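Local coordinates for protein cadherin-23 (Mus musculus, PDB 5UZ8) that probably mediates calcium-dependent adhesion in inner-ear mechanotransduction as part of a long string of extracellular cadherin repeats, at residues Y185-L190 with V209-L214; Y121-F126 with T133-V138; P221-P226 with L293-T298. All blocks are in the same frame, centred on the assembly; numbering follows the deposited sequence.

All three contacts belong to Greek-key beta-sandwich repeats of the cadherin type. Contacts 1 and 2 share one repeat and touch each other, their centres about 8 Å apart: strand 204-214 of contact 1 lies beside strand 121-126 of contact 2 in the same sheet. Contact 1 works within that sheet, largely buried, and is built on backbone hydrogen bonds. Contact 2 bridges the two sheets, is only partly buried, and combines apolar packing with a water bridge. Contact 3 sits in the following repeat, its centre about 37 Å from that of contact 1; although mostly buried, it joins an irregular segment to a strand by apolar packing alone.

Contact 1 (Y185-L190 with V209-L214); sequences YILTAL and VVIRVL
Tyr185 and Ile211 exchange two backbone hydrogen bonds, Tyr185 N to Ile211 O and Ile211 N to Tyr185 O, both 2.9 Å. Two residues on, Leu187 and Val209 repeat the exchange: Leu187 N reaches Val209 O at 2.8 Å, nearly straight (176°), and Val209 N bonds Leu187 O at 2.7 Å. Between these two hydrogen-bonded pairs Ile186 and Val210 form a non-hydrogen-bonded pair, and Val210 CA makes a CA-H...O contact of 3.2 Å with Tyr185 O, which already accepts from Ile211 N. Such alternation marks antiparallel pairing, here of the consecutive strands 184-193 and 204-214, a beta hairpin inside the mixed sheet of a cadherin Greek-key sandwich. The backbone of Val210 is served from its other side by Tyr121 and Glu123 of the neighbouring strand. Aliphatic and aromatic residues suit the inward face: Leu187 CD1 meets Ile211 CD1 at 4.2 Å, and Tyr185 turns its ring edge, CE1, to Val213 CG2 at 3.9 Å. With CG beside its own backbone N (chi1 -62°), that ring also has Ile211 O near its plane. On the opposite face Arg212 lays its guanidinium against Val210 CG1 and donates through NE to Gln122 OE1.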
ATOM      1  N   TYR A 185       5.205  12.028   0.807  1.00 13.47           N
ATOM      2  CA  TYR A 185       5.440  10.869   1.666  1.00 13.79           C
ATOM      3  C   TYR A 185       5.541   9.621   0.796  1.00 14.43           C
ATOM      4  O   TYR A 185       4.818   9.496  -0.217  1.00 13.62           O
ATOM      5  CB  TYR A 185       4.248  10.725   2.625  1.00 13.40           C
ATOM      6  CG  TYR A 185       4.064  11.898   3.535  1.00 13.65           C
ATOM      7  CD1 TYR A 185       3.384  13.035   3.107  1.00 13.68           C
ATOM      8  CD2 TYR A 185       4.576  11.881   4.841  1.00 14.55           C
ATOM      9  CE1 TYR A 185       3.223  14.141   3.957  1.00 13.95           C
ATOM     10  CE2 TYR A 185       4.379  12.946   5.714  1.00 15.01           C
ATOM     11  CZ  TYR A 185       3.702  14.078   5.248  1.00 14.76           C
ATOM     12  OH  TYR A 185       3.534  15.169   6.051  1.00 15.64           O
ATOM     13  N   ILE A 186       6.407   8.696   1.200  1.00 15.04           N
ATOM     14  CA  ILE A 186       6.468   7.380   0.578  1.00 16.01           C
ATOM     15  C   ILE A 186       6.270   6.375   1.719  1.00 16.68           C
ATOM     16  O   ILE A 186       7.177   6.146   2.491  1.00 17.30           O
ATOM     17  CB  ILE A 186       7.810   7.158  -0.167  1.00 17.20           C
ATOM     18  CG1 ILE A 186       8.054   8.319  -1.137  1.00 17.39           C
ATOM     19  CG2 ILE A 186       7.804   5.799  -0.884  1.00 17.55           C
ATOM     20  CD1 ILE A 186       9.321   8.183  -1.957  1.00 18.83           C
ATOM     21  N   LEU A 187       5.066   5.833   1.808  1.00 16.74           N
ATOM     22  CA  LEU A 187       4.634   4.994   2.911  1.00 17.91           C
ATOM     23  C   LEU A 187       4.635   3.526   2.487  1.00 17.83           C
ATOM     24  O   LEU A 187       4.408   3.212   1.333  1.00 17.83           O
ATOM     25  CB  LEU A 187       3.235   5.367   3.304  1.00 18.14           C
ATOM     26  CG  LEU A 187       2.979   6.824   3.675  1.00 19.57           C
ATOM     27  CD1 LEU A 187       1.502   6.918   4.043  1.00 20.45           C
ATOM     28  CD2 LEU A 187       3.948   7.227   4.781  1.00 20.83           C
ATOM     29  N   THR A 188       4.921   2.646   3.432  1.00 18.42           N
ATOM     30  CA  THR A 188       4.811   1.209   3.207  1.00 18.41           C
ATOM     31  C   THR A 188       3.496   0.710   3.792  1.00 17.60           C
ATOM     32  O   THR A 188       3.284   0.820   5.002  1.00 18.14           O
ATOM     33  CB  THR A 188       5.980   0.475   3.875  1.00 19.44           C
ATOM     34  OG1 THR A 188       7.223   0.963   3.330  1.00 20.08           O
ATOM     35  CG2 THR A 188       5.869  -1.011   3.636  1.00 19.70           C
ATOM     36  N   ALA A 189       2.643   0.151   2.939  1.00 16.45           N
ATOM     37  CA  ALA A 189       1.413  -0.512   3.367  1.00 15.77           C
ATOM     38  C   ALA A 189       1.656  -2.023   3.364  1.00 16.18           C
ATOM     39  O   ALA A 189       2.290  -2.544   2.433  1.00 15.72           O
ATOM     40  CB  ALA A 189       0.262  -0.170   2.453  1.00 14.83           C
ATOM     41  N   LEU A 190       1.158  -2.707   4.396  1.00 15.59           N
ATOM     42  CA  LEU A 190       1.369  -4.148   4.563  1.00 15.97           C
ATOM     43  C   LEU A 190       0.015  -4.855   4.536  1.00 14.98           C
ATOM     44  O   LEU A 190      -0.937  -4.333   5.111  1.00 13.59           O
ATOM     45  CB  LEU A 190       2.018  -4.389   5.899  1.00 18.48           C
ATOM     46  CG  LEU A 190       2.607  -5.749   6.178  1.00 21.02           C
ATOM     47  CD1 LEU A 190       3.830  -6.003   5.299  1.00 22.12           C
ATOM     48  CD2 LEU A 190       3.037  -5.775   7.643  1.00 23.17           C
ATOM     49  N   VAL A 209       3.272   3.436  -1.154  1.00 14.54           N
ATOM     50  CA  VAL A 209       2.210   4.412  -1.415  1.00 14.38           C
ATOM     51  C   VAL A 209       2.786   5.819  -1.339  1.00 14.46           C
ATOM     52  O   VAL A 209       3.282   6.206  -0.276  1.00 14.70           O
ATOM     53  CB  VAL A 209       1.086   4.284  -0.380  1.00 13.98           C
ATOM     54  CG1 VAL A 209      -0.036   5.292  -0.706  1.00 13.99           C
ATOM     55  CG2 VAL A 209       0.562   2.852  -0.364  1.00 14.03           C
ATOM     56  N   VAL A 210       2.751   6.557  -2.456  1.00 14.77           N
ATOM     57  CA  VAL A 210       3.225   7.913  -2.542  1.00 14.83           C
ATOM     58  C   VAL A 210       2.051   8.869  -2.365  1.00 14.44           C
ATOM     59  O   VAL A 210       1.025   8.767  -3.059  1.00 15.05           O
ATOM     60  CB  VAL A 210       3.895   8.223  -3.902  1.00 15.80           C
ATOM     61  CG1 VAL A 210       4.333   9.684  -3.980  1.00 16.41           C
ATOM     62  CG2 VAL A 210       5.087   7.317  -4.126  1.00 16.78           C
ATOM     63  N   ILE A 211       2.214   9.837  -1.480  1.00 13.72           N
ATOM     64  CA  ILE A 211       1.250  10.924  -1.360  0.50 13.49           C
ATOM     65  C   ILE A 211       2.015  12.215  -1.581  1.00 13.79           C
ATOM     66  O   ILE A 211       2.872  12.590  -0.770  1.00 13.95           O
ATOM     67  CB  ILE A 211       0.524  10.937  -0.003  0.50 12.87           C
ATOM     68  CG1 ILE A 211      -0.401   9.730   0.095  0.50 12.86           C
ATOM     69  CG2 ILE A 211      -0.318  12.216   0.148  0.50 12.85           C
ATOM     70  CD1 ILE A 211      -0.781   9.319   1.504  0.50 12.62           C
ATOM     71  N   ARG A 212       1.716  12.886  -2.685  1.00 13.93           N
ATOM     72  CA  ARG A 212       2.363  14.153  -3.011  1.00 14.47           C
ATOM     73  C   ARG A 212       1.451  15.275  -2.547  1.00 14.69           C
ATOM     74  O   ARG A 212       0.237  15.222  -2.744  1.00 15.16           O
ATOM     75  CB  ARG A 212       2.690  14.256  -4.487  1.00 14.96           C
ATOM     76  CG  ARG A 212       3.627  13.142  -4.937  1.00 15.54           C
ATOM     77  CD  ARG A 212       4.309  13.412  -6.277  1.00 16.43           C
ATOM     78  NE  ARG A 212       5.122  12.272  -6.636  1.00 17.31           N
ATOM     79  CZ  ARG A 212       6.338  12.007  -6.155  1.00 17.94           C
ATOM     80  NH1 ARG A 212       6.970  12.855  -5.333  1.00 17.56           N
ATOM     81  NH2 ARG A 212       6.935  10.883  -6.531  1.00 19.11           N
ATOM     82  N   VAL A 213       2.041  16.272  -1.893  1.00 14.41           N
ATOM     83  CA  VAL A 213       1.273  17.317  -1.233  1.00 14.91           C
ATOM     84  C   VAL A 213       1.378  18.563  -2.088  1.00 15.08           C
ATOM     85  O   VAL A 213       2.464  19.107  -2.273  1.00 15.49           O
ATOM     86  CB  VAL A 213       1.817  17.586   0.170  1.00 15.20           C
ATOM     87  CG1 VAL A 213       0.988  18.649   0.886  1.00 15.56           C
ATOM     88  CG2 VAL A 213       1.826  16.300   0.962  1.00 15.40           C
ATOM     89  N   LEU A 214       0.247  19.000  -2.600  1.00 15.12           N
ATOM     90  CA  LEU A 214       0.178  20.154  -3.507  1.00 16.04           C
ATOM     91  C   LEU A 214       0.051  21.469  -2.741  1.00 15.81           C
ATOM     92  O   LEU A 214      -0.614  21.533  -1.710  1.00 15.22           O
ATOM     93  CB  LEU A 214      -1.003  19.985  -4.472  1.00 17.10           C
ATOM     94  CG  LEU A 214      -0.995  18.672  -5.245  1.00 17.62           C
ATOM     95  CD1 LEU A 214      -2.249  18.554  -6.102  1.00 18.83           C
ATOM     96  CD2 LEU A 214       0.259  18.543  -6.090  1.00 18.41           C
TER

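Contact 2 (Y121-F126 with T133-V138); sequences YQEAVF and TVILRV
A water molecule spans the gap between Glu123 and Ile135, donating to Glu123 OE2 at 3.0 Å and to Ile135 O at 3.2 Å, and thus gives two acceptors that could not bond each other a common partner. Glu123 can reach it because its chain bends at chi2 (-66°): CG passes beside Ile135 O and Leu136 CB, and the carboxylate is carried to the margin of the interface. A glutamate suits this margin, since its methylenes pack while its charged end meets water. Deeper in, the contact is apolar. Tyr121 offers one ring face to Val138, whose CG1 stands 3.8 Å from the ring centroid and 11° off the normal, a CH-pi contact almost over the centre. Leu136 CD1 comes in obliquely at the root of the same side chain, 3.7 Å from Tyr121 CB. The long flat tyrosine can therefore pack along two residues and still bring its OH to Thr139 N, in a weak hydrogen bond. Farther along, Ile135 CG2 touches both Glu123 CB (3.7 Å) and Val125 CG1 (3.8 Å); the Val125 and Ile135 side chains cross at about a right angle, and branched residues fill such a junction well. Ile135 and Leu136 form a classic beta bulge opposite Ile171, which lets consecutive residues both take part here. Strand 121-126 pairs with 204-214 and strand 134-141 with 170-173, in separate sheets; axes 7.4 Å apart, bridged through side chains, fit the face-to-face packing of the cadherin beta-sandwich.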
ATOM      1  N   TYR A 121       1.090   2.596  -5.443  1.00 17.16           N
ATOM      2  CA  TYR A 121      -0.078   3.496  -5.397  1.00 16.40           C
ATOM      3  C   TYR A 121       0.418   4.894  -5.278  1.00 16.62           C
ATOM      4  O   TYR A 121       1.488   5.121  -4.697  1.00 16.85           O
ATOM      5  CB  TYR A 121      -0.978   3.158  -4.226  1.00 15.70           C
ATOM      6  CG  TYR A 121      -1.645   1.789  -4.338  1.00 15.52           C
ATOM      7  CD1 TYR A 121      -1.007   0.653  -3.862  1.00 15.56           C
ATOM      8  CD2 TYR A 121      -2.923   1.645  -4.902  1.00 15.86           C
ATOM      9  CE1 TYR A 121      -1.612  -0.601  -3.937  1.00 15.77           C
ATOM     10  CE2 TYR A 121      -3.553   0.390  -4.979  1.00 15.86           C
ATOM     11  CZ  TYR A 121      -2.889  -0.717  -4.495  1.00 15.79           C
ATOM     12  OH  TYR A 121      -3.459  -1.959  -4.572  1.00 16.54           O
ATOM     13  N   GLN A 122      -0.333   5.848  -5.815  1.00 16.52           N
ATOM     14  CA  GLN A 122       0.040   7.255  -5.691  1.00 16.73           C
ATOM     15  C   GLN A 122      -1.180   8.156  -5.814  1.00 16.75           C
ATOM     16  O   GLN A 122      -2.064   7.898  -6.651  1.00 15.92           O
ATOM     17  CB  GLN A 122       1.074   7.656  -6.744  1.00 18.05           C
ATOM     18  CG  GLN A 122       1.430   9.152  -6.700  1.00 18.64           C
ATOM     19  CD  GLN A 122       2.688   9.497  -7.481  1.00 20.30           C
ATOM     20  OE1 GLN A 122       2.980  10.691  -7.756  1.00 20.48           O
ATOM     21  NE2 GLN A 122       3.456   8.466  -7.831  1.00 21.22           N
ATOM     22  N   GLU A 123      -1.235   9.170  -4.956  1.00 16.41           N
ATOM     23  CA  GLU A 123      -2.214  10.247  -5.104  1.00 17.89           C
ATOM     24  C   GLU A 123      -1.574  11.571  -4.752  1.00 16.75           C
ATOM     25  O   GLU A 123      -0.578  11.602  -4.030  1.00 15.74           O
ATOM     26  CB  GLU A 123      -3.417  10.064  -4.192  1.00 19.14           C
ATOM     27  CG  GLU A 123      -4.310   8.885  -4.479  1.00 21.51           C
ATOM     28  CD  GLU A 123      -5.047   8.935  -5.797  1.00 24.45           C
ATOM     29  OE1 GLU A 123      -5.216  10.037  -6.393  1.00 26.13           O
ATOM     30  OE2 GLU A 123      -5.443   7.801  -6.228  1.00 26.49           O
ATOM     31  N   ALA A 124      -2.173  12.643  -5.247  1.00 16.51           N
ATOM     32  CA  ALA A 124      -1.761  13.998  -4.894  1.00 16.31           C
ATOM     33  C   ALA A 124      -2.918  14.653  -4.192  1.00 16.67           C
ATOM     34  O   ALA A 124      -4.080  14.542  -4.655  1.00 17.37           O
ATOM     35  CB  ALA A 124      -1.399  14.794  -6.137  1.00 17.10           C
ATOM     36  N   VAL A 125      -2.630  15.352  -3.108  1.00 15.52           N
ATOM     37  CA  VAL A 125      -3.656  16.027  -2.336  1.00 16.09           C
ATOM     38  C   VAL A 125      -3.170  17.405  -1.996  1.00 15.80           C
ATOM     39  O   VAL A 125      -1.982  17.585  -1.799  1.00 15.37           O
ATOM     40  CB  VAL A 125      -4.039  15.277  -1.046  1.00 16.68           C
ATOM     41  CG1 VAL A 125      -4.643  13.904  -1.392  1.00 17.53           C
ATOM     42  CG2 VAL A 125      -2.865  15.127  -0.091  1.00 16.38           C
ATOM     43  N   PHE A 126      -4.085  18.354  -1.867  1.00 15.93           N
ATOM     44  CA  PHE A 126      -3.713  19.696  -1.427  1.00 16.05           C
ATOM     45  C   PHE A 126      -3.402  19.681   0.066  1.00 15.40           C
ATOM     46  O   PHE A 126      -3.991  18.932   0.831  1.00 15.35           O
ATOM     47  CB  PHE A 126      -4.791  20.724  -1.771  1.00 17.37           C
ATOM     48  CG  PHE A 126      -4.840  21.077  -3.240  1.00 19.37           C
ATOM     49  CD1 PHE A 126      -3.955  22.007  -3.776  1.00 19.94           C
ATOM     50  CD2 PHE A 126      -5.757  20.464  -4.089  1.00 20.86           C
ATOM     51  CE1 PHE A 126      -3.982  22.322  -5.133  1.00 21.23           C
ATOM     52  CE2 PHE A 126      -5.785  20.766  -5.450  1.00 21.81           C
ATOM     53  CZ  PHE A 126      -4.907  21.695  -5.970  1.00 22.27           C
ATOM     54  N   THR A 133     -10.085  12.710   5.718  1.00 19.95           N
ATOM     55  CA  THR A 133     -10.402  12.486   4.341  1.00 19.46           C
ATOM     56  C   THR A 133      -9.690  11.221   3.870  1.00 18.11           C
ATOM     57  O   THR A 133      -8.514  11.026   4.156  1.00 16.40           O
ATOM     58  CB  THR A 133      -9.961  13.675   3.470  1.00 19.77           C
ATOM     59  OG1 THR A 133     -10.564  14.880   3.964  1.00 20.17           O
ATOM     60  CG2 THR A 133     -10.357  13.457   2.007  1.00 20.19           C
ATOM     61  N   VAL A 134     -10.421  10.344   3.184  1.00 18.02           N
ATOM     62  CA  VAL A 134      -9.801   9.185   2.583  1.00 17.61           C
ATOM     63  C   VAL A 134      -9.105   9.628   1.306  1.00 17.68           C
ATOM     64  O   VAL A 134      -9.707  10.292   0.451  1.00 18.67           O
ATOM     65  CB  VAL A 134     -10.842   8.099   2.224  1.00 18.05           C
ATOM     66  CG1 VAL A 134     -10.184   6.962   1.456  1.00 17.12           C
ATOM     67  CG2 VAL A 134     -11.499   7.583   3.495  1.00 18.99           C
ATOM     68  N   ILE A 135      -7.864   9.235   1.170  1.00 17.15           N
ATOM     69  CA  ILE A 135      -7.036   9.624   0.023  1.00 18.19           C
ATOM     70  C   ILE A 135      -7.054   8.567  -1.077  1.00 18.19           C
ATOM     71  O   ILE A 135      -7.168   8.899  -2.254  1.00 17.94           O
ATOM     72  CB  ILE A 135      -5.607   9.893   0.460  1.00 18.00           C
ATOM     73  CG1 ILE A 135      -5.592  11.134   1.345  1.00 18.88           C
ATOM     74  CG2 ILE A 135      -4.720  10.152  -0.745  1.00 18.55           C
ATOM     75  CD1 ILE A 135      -4.265  11.360   2.000  1.00 19.25           C
ATOM     76  N   LEU A 136      -6.882   7.305  -0.687  1.00 17.97           N
ATOM     77  CA  LEU A 136      -6.931   6.198  -1.637  1.00 19.10           C
ATOM     78  C   LEU A 136      -7.197   4.902  -0.878  1.00 18.60           C
ATOM     79  O   LEU A 136      -7.100   4.864   0.343  1.00 17.78           O
ATOM     80  CB  LEU A 136      -5.591   6.069  -2.372  1.00 20.08           C
ATOM     81  CG  LEU A 136      -4.524   5.482  -1.441  1.00 21.47           C
ATOM     82  CD1 LEU A 136      -3.707   4.399  -2.094  1.00 22.82           C
ATOM     83  CD2 LEU A 136      -3.691   6.566  -0.812  1.00 23.22           C
ATOM     84  N   ARG A 137      -7.534   3.866  -1.627  1.00 18.29           N
ATOM     85  CA  ARG A 137      -7.740   2.547  -1.064  0.50 17.81           C
ATOM     86  C   ARG A 137      -6.742   1.585  -1.711  1.00 17.67           C
ATOM     87  O   ARG A 137      -6.632   1.540  -2.922  1.00 17.12           O
ATOM     88  CB  ARG A 137      -9.174   2.107  -1.355  0.50 18.56           C
ATOM     89  CG  ARG A 137      -9.587   0.782  -0.731  0.50 18.61           C
ATOM     90  CD  ARG A 137     -11.087   0.579  -0.920  0.50 19.74           C
ATOM     91  NE  ARG A 137     -11.867   1.047   0.212  0.50 20.59           N
ATOM     92  CZ  ARG A 137     -13.128   1.471   0.160  0.50 22.25           C
ATOM     93  NH1 ARG A 137     -13.751   1.838   1.280  0.50 22.19           N
ATOM     94  NH2 ARG A 137     -13.772   1.540  -1.004  0.50 23.83           N
ATOM     95  N   VAL A 138      -6.020   0.834  -0.894  1.00 16.94           N
ATOM     96  CA  VAL A 138      -5.175  -0.247  -1.356  1.00 16.69           C
ATOM     97  C   VAL A 138      -5.945  -1.555  -1.205  1.00 16.39           C
ATOM     98  O   VAL A 138      -6.727  -1.712  -0.262  1.00 15.51           O
ATOM     99  CB  VAL A 138      -3.831  -0.292  -0.623  1.00 16.58           C
ATOM    100  CG1 VAL A 138      -3.122   1.051  -0.768  1.00 17.27           C
ATOM    101  CG2 VAL A 138      -3.958  -0.713   0.830  1.00 16.96           C
TER
HETATM  102  O   HOH W   1      -8.087   7.294  -4.904  1.00 37.89           O

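Contact 3 (P221-P226 with L293-T298)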
ATOM      1  N   PRO A 221       4.353  36.878   2.234  1.00 15.58           N
ATOM      2  CA  PRO A 221       5.714  37.409   2.130  1.00 15.95           C
ATOM      3  C   PRO A 221       6.186  38.064   3.428  1.00 16.57           C
ATOM      4  O   PRO A 221       5.369  38.670   4.132  1.00 16.62           O
ATOM      5  CB  PRO A 221       5.586  38.452   1.038  1.00 15.51           C
ATOM      6  CG  PRO A 221       4.422  38.001   0.224  1.00 15.44           C
ATOM      7  CD  PRO A 221       3.455  37.431   1.204  1.00 15.55           C
ATOM      8  N   GLN A 222       7.458  37.895   3.761  1.00 17.78           N
ATOM      9  CA  GLN A 222       8.037  38.455   4.994  1.00 19.78           C
ATOM     10  C   GLN A 222       9.299  39.153   4.672  1.00 19.70           C
ATOM     11  O   GLN A 222      10.132  38.606   3.930  1.00 19.93           O
ATOM     12  CB  GLN A 222       8.587  37.381   5.981  1.00 22.61           C
ATOM     13  CG  GLN A 222       7.672  36.404   6.543  1.00 24.16           C
ATOM     14  CD  GLN A 222       8.448  35.465   7.473  1.00 26.24           C
ATOM     15  OE1 GLN A 222       8.974  34.415   7.044  1.00 27.15           O
ATOM     16  NE2 GLN A 222       8.576  35.874   8.725  1.00 26.85           N
ATOM     17  N   PHE A 223       9.497  40.293   5.324  1.00 20.11           N
ATOM     18  CA  PHE A 223      10.837  40.870   5.467  1.00 20.94           C
ATOM     19  C   PHE A 223      11.507  40.438   6.793  1.00 23.20           C
ATOM     20  O   PHE A 223      10.849  40.059   7.775  1.00 23.65           O
ATOM     21  CB  PHE A 223      10.736  42.385   5.383  1.00 20.16           C
ATOM     22  CG  PHE A 223      10.274  42.889   4.043  1.00 18.56           C
ATOM     23  CD1 PHE A 223      11.190  43.178   3.037  1.00 18.51           C
ATOM     24  CD2 PHE A 223       8.932  43.078   3.779  1.00 18.03           C
ATOM     25  CE1 PHE A 223      10.774  43.668   1.806  1.00 17.49           C
ATOM     26  CE2 PHE A 223       8.496  43.571   2.545  1.00 16.88           C
ATOM     27  CZ  PHE A 223       9.422  43.854   1.555  1.00 17.15           C
ATOM     28  N   SER A 224      12.827  40.548   6.828  1.00 25.25           N
ATOM     29  CA  SER A 224      13.621  40.067   7.970  1.00 27.74           C
ATOM     30  C   SER A 224      13.431  40.877   9.251  1.00 28.37           C
ATOM     31  O   SER A 224      13.601  40.352  10.351  1.00 30.76           O
ATOM     32  CB  SER A 224      15.101  40.069   7.607  1.00 29.28           C
ATOM     33  OG  SER A 224      15.549  41.390   7.375  1.00 29.54           O
ATOM     34  N   LYS A 225      13.089  42.157   9.104  1.00 27.76           N
ATOM     35  CA  LYS A 225      12.812  43.005  10.249  1.00 28.12           C
ATOM     36  C   LYS A 225      11.822  44.099   9.863  1.00 26.36           C
ATOM     37  O   LYS A 225      11.607  44.329   8.686  1.00 24.13           O
ATOM     38  CB  LYS A 225      14.135  43.593  10.775  1.00 30.18           C
ATOM     39  CG  LYS A 225      14.897  44.428   9.765  1.00 29.63           C
ATOM     40  CD  LYS A 225      16.254  44.855  10.294  1.00 31.89           C
ATOM     41  CE  LYS A 225      17.017  45.598   9.222  1.00 31.33           C
ATOM     42  NZ  LYS A 225      18.249  46.228   9.745  1.00 33.16           N
ATOM     43  N   PRO A 226      11.208  44.754  10.857  1.00 27.18           N
ATOM     44  CA  PRO A 226      10.174  45.726  10.581  1.00 26.91           C
ATOM     45  C   PRO A 226      10.653  47.131  10.194  1.00 26.36           C
ATOM     46  O   PRO A 226       9.819  47.956   9.795  1.00 26.33           O
ATOM     47  CB  PRO A 226       9.380  45.765  11.896  1.00 28.47           C
ATOM     48  CG  PRO A 226      10.410  45.480  12.953  1.00 30.60           C
ATOM     49  CD  PRO A 226      11.323  44.471  12.305  1.00 29.89           C
ATOM     50  N   LEU A 293       9.175  55.271   4.411  1.00 21.99           N
ATOM     51  CA  LEU A 293       8.472  54.624   3.304  1.00 21.88           C
ATOM     52  C   LEU A 293       7.949  53.286   3.770  1.00 21.60           C
ATOM     53  O   LEU A 293       8.510  52.679   4.720  1.00 20.50           O
ATOM     54  CB  LEU A 293       9.412  54.386   2.139  1.00 21.62           C
ATOM     55  CG  LEU A 293      10.155  55.619   1.619  1.00 23.01           C
ATOM     56  CD1 LEU A 293      11.168  55.274   0.520  1.00 23.13           C
ATOM     57  CD2 LEU A 293       9.146  56.619   1.133  1.00 23.68           C
ATOM     58  N   THR A 294       6.867  52.846   3.146  1.00 20.93           N
ATOM     59  CA  THR A 294       6.368  51.506   3.370  1.00 20.94           C
ATOM     60  C   THR A 294       6.673  50.686   2.137  1.00 19.31           C
ATOM     61  O   THR A 294       6.271  51.074   1.027  1.00 19.45           O
ATOM     62  CB  THR A 294       4.857  51.520   3.618  1.00 22.35           C
ATOM     63  OG1 THR A 294       4.607  52.227   4.827  1.00 24.36           O
ATOM     64  CG2 THR A 294       4.362  50.111   3.795  1.00 22.51           C
ATOM     65  N   VAL A 295       7.428  49.607   2.313  1.00 18.16           N
ATOM     66  CA  VAL A 295       7.819  48.727   1.198  1.00 17.24           C
ATOM     67  C   VAL A 295       6.909  47.515   1.297  1.00 17.14           C
ATOM     68  O   VAL A 295       6.764  46.935   2.379  1.00 17.47           O
ATOM     69  CB  VAL A 295       9.286  48.297   1.307  1.00 17.12           C
ATOM     70  CG1 VAL A 295       9.711  47.441   0.123  1.00 17.28           C
ATOM     71  CG2 VAL A 295      10.191  49.519   1.390  1.00 17.83           C
ATOM     72  N   VAL A 296       6.294  47.143   0.185  1.00 16.80           N
ATOM     73  CA  VAL A 296       5.335  46.048   0.153  1.00 16.58           C
ATOM     74  C   VAL A 296       5.879  44.978  -0.781  1.00 16.39           C
ATOM     75  O   VAL A 296       6.350  45.309  -1.863  1.00 16.56           O
ATOM     76  CB  VAL A 296       3.995  46.523  -0.417  1.00 16.95           C
ATOM     77  CG1 VAL A 296       2.930  45.429  -0.358  1.00 17.51           C
ATOM     78  CG2 VAL A 296       3.527  47.783   0.274  1.00 17.93           C
ATOM     79  N   ALA A 297       5.798  43.706  -0.359  1.00 15.84           N
ATOM     80  CA  ALA A 297       6.091  42.559  -1.220  1.00 15.58           C
ATOM     81  C   ALA A 297       4.790  41.793  -1.356  1.00 15.54           C
ATOM     82  O   ALA A 297       4.156  41.522  -0.356  1.00 15.57           O
ATOM     83  CB  ALA A 297       7.161  41.662  -0.605  1.00 15.47           C
ATOM     84  N   THR A 298       4.375  41.511  -2.585  1.00 15.70           N
ATOM     85  CA  THR A 298       3.109  40.819  -2.840  1.00 16.11           C
ATOM     86  C   THR A 298       3.415  39.558  -3.648  1.00 16.37           C
ATOM     87  O   THR A 298       4.150  39.623  -4.644  1.00 16.58           O
ATOM     88  CB  THR A 298       2.162  41.739  -3.637  1.00 16.97           C
ATOM     89  OG1 THR A 298       1.953  42.956  -2.909  1.00 17.29           O
ATOM     90  CG2 THR A 298       0.837  41.102  -3.912  1.00 17.65           C
TER
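With chi1 at -65°, Phe223 sets its CG anti to its own carbonyl carbon and aims its ring at strand 290-298, while chi2 (-90°) turns the plane to bring CE2 near Val295 O. Val295, whose CG1 lies anti to its backbone N (chi1 -177°), lifts that methyl to meet the ring. The setting is the third cadherin repeat of this fragment, a Greek-key beta-sandwich, where the segment 221-226 leads from the calcium-binding linker into strand 227-233. The ring end rests on two alternate residues of the strand, both pointing toward the segment 221-226: Phe223 CZ is 3.9 Å from Val295 CG1 and 3.8 Å from Ala297 CB, the phenyl and valine side chains crossing at about a right angle. Val295 O lies 3.8 Å from Phe223 CE2, oblique to the ring. Alanine suits its position, because its single methyl is short enough for both the phenyl ring and a proline ring to come close to the backbone.

Pro221 makes the second half of the contact. Its CB packs on Ala297 CB at 3.9 Å, while Asp249 and Leu258 border the same ring. Rigid and apolar, proline suits an extended, irregular segment near a metal site, where its fixed phi limits the chain; its side chain lies about 5 Å from a bound calcium ion. Asp249 is itself a ligand of the calcium site made with Asn217, Cys219, Asp251, Asn255 and Asp299. At the calcium end, the ring of Pro221 closes against the strand's backbone, its CG 3.6 Å from Ala297 O.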